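Local coordinates for D-xylonate dehydratase (Caulobacter crescentus, PDB 5OYN), which catalyses the dehydration of D-xylonate to 2-dehydro-3-deoxy-D-arabinonate in D-xylose degradation, using a [2Fe-2S] cluster and magnesium, and also dehydrates D-gluconate, at residues 329-334 with 372-377. Sequence-based numbering, arbitrary orientation.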
ATOM      1  N   GLY A 329     -16.652  18.871 -14.619  1.00 46.57           N
ATOM      2  CA  GLY A 329     -15.198  18.929 -14.740  1.00 49.65           C
ATOM      3  C   GLY A 329     -14.619  18.141 -15.905  1.00 47.06           C
ATOM      4  O   GLY A 329     -13.598  18.533 -16.478  1.00 46.32           O
ATOM      5  N   GLU A 330     -15.251  17.032 -16.278  1.00 42.47           N
ATOM      6  CA  GLU A 330     -14.727  16.243 -17.385  1.00 47.05           C
ATOM      7  C   GLU A 330     -14.756  17.029 -18.683  1.00 46.58           C
ATOM      8  O   GLU A 330     -13.754  17.095 -19.401  1.00 51.02           O
ATOM      9  CB  GLU A 330     -15.519  14.951 -17.534  1.00 49.07           C
ATOM     10  CG  GLU A 330     -15.194  13.892 -16.488  1.00 48.16           C
ATOM     11  CD  GLU A 330     -15.571  12.514 -16.964  1.00 47.87           C
ATOM     12  OE1 GLU A 330     -14.801  11.981 -17.787  1.00 53.18           O
ATOM     13  OE2 GLU A 330     -16.633  11.980 -16.547  1.00 44.35           O
ATOM     14  N   ARG A 331     -15.904  17.622 -19.019  1.00 49.75           N
ATOM     15  CA  ARG A 331     -15.984  18.388 -20.261  1.00 52.54           C
ATOM     16  C   ARG A 331     -15.045  19.595 -20.222  1.00 48.95           C
ATOM     17  O   ARG A 331     -14.398  19.928 -21.231  1.00 41.80           O
ATOM     18  CB  ARG A 331     -17.424  18.818 -20.520  1.00 47.77           C
ATOM     19  CG  ARG A 331     -18.346  17.688 -20.971  1.00 51.40           C
ATOM     20  CD  ARG A 331     -17.934  17.096 -22.317  1.00 48.45           C
ATOM     21  NE  ARG A 331     -17.946  18.037 -23.444  1.00 53.50           N
ATOM     22  CZ  ARG A 331     -19.019  18.343 -24.182  1.00 55.14           C
ATOM     23  NH1 ARG A 331     -20.202  17.812 -23.912  1.00 53.99           N
ATOM     24  NH2 ARG A 331     -18.911  19.188 -25.201  1.00 52.44           N
ATOM     25  N   PHE A 332     -14.931  20.237 -19.054  1.00 42.07           N
ATOM     26  CA  PHE A 332     -14.052  21.386 -18.938  1.00 40.11           C
ATOM     27  C   PHE A 332     -12.618  21.006 -19.285  1.00 46.88           C
ATOM     28  O   PHE A 332     -11.966  21.666 -20.108  1.00 46.44           O
ATOM     29  CB  PHE A 332     -14.149  21.975 -17.529  1.00 43.23           C
ATOM     30  CG  PHE A 332     -13.220  23.143 -17.301  1.00 48.41           C
ATOM     31  CD1 PHE A 332     -13.176  24.204 -18.206  1.00 45.20           C
ATOM     32  CD2 PHE A 332     -12.381  23.175 -16.192  1.00 44.02           C
ATOM     33  CE1 PHE A 332     -12.324  25.265 -18.010  1.00 46.89           C
ATOM     34  CE2 PHE A 332     -11.522  24.235 -15.988  1.00 41.57           C
ATOM     35  CZ  PHE A 332     -11.490  25.279 -16.898  1.00 49.37           C
ATOM     36  N   HIS A 333     -12.120  19.915 -18.700  1.00 46.12           N
ATOM     37  CA  HIS A 333     -10.724  19.549 -18.919  1.00 44.27           C
ATOM     38  C   HIS A 333     -10.490  19.063 -20.349  1.00 44.37           C
ATOM     39  O   HIS A 333      -9.431  19.321 -20.935  1.00 50.72           O
ATOM     40  CB  HIS A 333     -10.282  18.491 -17.902  1.00 48.36           C
ATOM     41  CG  HIS A 333      -8.985  17.840 -18.263  1.00 49.37           C
ATOM     42  ND1 HIS A 333      -8.919  16.647 -18.951  1.00 44.35           N
ATOM     43  CD2 HIS A 333      -7.707  18.257 -18.105  1.00 45.48           C
ATOM     44  CE1 HIS A 333      -7.654  16.342 -19.177  1.00 45.11           C
ATOM     45  NE2 HIS A 333      -6.899  17.302 -18.674  1.00 49.15           N
ATOM     46  N   ARG A 334     -11.449  18.349 -20.928  1.00 46.15           N
ATOM     47  CA  ARG A 334     -11.315  17.935 -22.322  1.00 48.71           C
ATOM     48  C   ARG A 334     -11.318  19.130 -23.268  1.00 55.48           C
ATOM     49  O   ARG A 334     -10.696  19.074 -24.336  1.00 58.25           O
ATOM     50  CB  ARG A 334     -12.447  16.980 -22.680  1.00 50.50           C
ATOM     51  CG  ARG A 334     -12.221  16.132 -23.907  1.00 54.22           C
ATOM     52  CD  ARG A 334     -12.703  14.691 -23.636  1.00 58.75           C
ATOM     53  NE  ARG A 334     -14.154  14.607 -23.484  1.00 54.83           N
ATOM     54  CZ  ARG A 334     -14.760  13.982 -22.480  1.00 51.83           C
ATOM     55  NH1 ARG A 334     -14.034  13.390 -21.544  1.00 48.35           N
ATOM     56  NH2 ARG A 334     -16.089  13.962 -22.408  1.00 51.39           N
ATOM     57  N   THR A 372      -8.930  26.622 -26.825  1.00 54.02           N
ATOM     58  CA  THR A 372      -9.812  25.509 -26.519  1.00 53.86           C
ATOM     59  C   THR A 372     -10.144  24.702 -27.762  1.00 53.56           C
ATOM     60  O   THR A 372      -9.992  25.154 -28.901  1.00 58.19           O
ATOM     61  CB  THR A 372     -11.119  25.992 -25.912  1.00 54.24           C
ATOM     62  OG1 THR A 372     -12.045  24.899 -25.890  1.00 56.15           O
ATOM     63  CG2 THR A 372     -11.688  27.107 -26.762  1.00 52.37           C
ATOM     64  N   SER A 373     -10.634  23.493 -27.515  1.00 57.79           N
ATOM     65  CA  SER A 373     -11.038  22.564 -28.557  1.00 54.02           C
ATOM     66  C   SER A 373     -12.530  22.287 -28.538  1.00 56.54           C
ATOM     67  O   SER A 373     -13.023  21.581 -29.424  1.00 61.74           O
ATOM     68  CB  SER A 373     -10.279  21.243 -28.412  1.00 51.26           C
ATOM     69  OG  SER A 373     -10.097  20.899 -27.041  1.00 61.04           O
ATOM     70  N   ASP A 374     -13.265  22.817 -27.559  1.00 57.25           N
ATOM     71  CA  ASP A 374     -14.706  22.591 -27.445  1.00 59.73           C
ATOM     72  C   ASP A 374     -15.389  23.935 -27.203  1.00 57.70           C
ATOM     73  O   ASP A 374     -15.516  24.389 -26.060  1.00 58.67           O
ATOM     74  CB  ASP A 374     -15.006  21.599 -26.336  1.00 58.29           C
ATOM     75  CG  ASP A 374     -16.338  20.909 -26.517  1.00 66.21           C
ATOM     76  OD1 ASP A 374     -17.224  21.497 -27.179  1.00 64.73           O
ATOM     77  OD2 ASP A 374     -16.498  19.770 -26.002  1.00 71.76           O
ATOM     78  N   ARG A 375     -15.857  24.573 -28.277  1.00 56.95           N
ATOM     79  CA  ARG A 375     -16.514  25.858 -28.073  1.00 52.79           C
ATOM     80  C   ARG A 375     -17.902  25.717 -27.454  1.00 55.12           C
ATOM     81  O   ARG A 375     -18.532  26.743 -27.163  1.00 62.48           O
ATOM     82  CB  ARG A 375     -16.578  26.626 -29.394  1.00 42.70           C
ATOM     83  CG  ARG A 375     -15.235  27.220 -29.854  1.00 39.55           C
ATOM     84  CD  ARG A 375     -14.815  28.449 -29.027  1.00 46.66           C
ATOM     85  NE  ARG A 375     -13.487  28.955 -29.396  1.00 46.79           N
ATOM     86  CZ  ARG A 375     -12.737  29.743 -28.618  1.00 50.11           C
ATOM     87  NH1 ARG A 375     -13.169  30.124 -27.418  1.00 44.50           N
ATOM     88  NH2 ARG A 375     -11.543  30.142 -29.036  1.00 48.29           N
ATOM     89  N   GLU A 376     -18.387  24.486 -27.237  1.00 54.33           N
ATOM     90  CA  GLU A 376     -19.609  24.257 -26.465  1.00 57.33           C
ATOM     91  C   GLU A 376     -19.377  24.482 -24.977  1.00 55.92           C
ATOM     92  O   GLU A 376     -20.338  24.668 -24.215  1.00 51.60           O
ATOM     93  CB  GLU A 376     -20.115  22.818 -26.681  1.00 60.88           C
ATOM     94  CG  GLU A 376     -21.387  22.643 -27.546  1.00 71.94           C
ATOM     95  CD  GLU A 376     -21.653  21.164 -27.983  1.00 86.37           C
ATOM     96  OE1 GLU A 376     -21.152  20.207 -27.330  1.00 77.29           O
ATOM     97  OE2 GLU A 376     -22.370  20.961 -28.995  1.00 82.88           O
ATOM     98  N   VAL A 377     -18.117  24.478 -24.556  1.00 47.87           N
ATOM     99  CA  VAL A 377     -17.744  24.393 -23.154  1.00 52.57           C
ATOM    100  C   VAL A 377     -16.978  25.630 -22.720  1.00 51.96           C
ATOM    101  O   VAL A 377     -17.244  26.203 -21.656  1.00 51.28           O
ATOM    102  CB  VAL A 377     -16.913  23.111 -22.873  1.00 51.70           C
ATOM    103  CG1 VAL A 377     -16.617  22.961 -21.389  1.00 38.59           C
ATOM    104  CG2 VAL A 377     -17.618  21.904 -23.429  1.00 50.10           C
TER
HETATM  105  O   HOH W   1     -15.286  18.872 -23.637  1.00 48.17           O
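Arg331 reaches from its helix into the 372-377 loop, where one nitrogen serves two carboxylates. Its NH2 donates to Asp374 OD2 at 2.6 Å, on the syn side of the carboxylate but 29° out of its plane, and gives a longer, salt-bridging hydrogen bond to the anti lone pair of Glu376 OE1 at 3.3 Å. Bends at chi2 (-64°) and chi3 (-61°) fold the chain back so that NE and Arg331 O share a water, which also donates to Asp374 OD2. An Asx turn, Glu376 N to Asp374 OD1, engages the other oxygen of that carboxylate and probably limits its rotation. The contact thus illustrates how a charged network can fasten an irregular loop to a helix. Replacing Arg331 by an alanine would probably leave Asp374 and Glu376 without their shared cation and the bridging water less firmly held. The closely packed side is the buried one: Val377 lays CG1 against Phe332 CA (3.9 Å) and brings CG2 obliquely to the guanidinium. By contrast, Glu376 and Ser373 form the looser, solvent-facing margin. Asn170 of a second subunit also binds Asp374 OD2. The Phe332 side chain turns away from the loop onto Val341 of helix 337-347, while the loop, between helix 363-367 and strand 392-393, sets Asp374 and Val377 against Ala335 of helix 329-335.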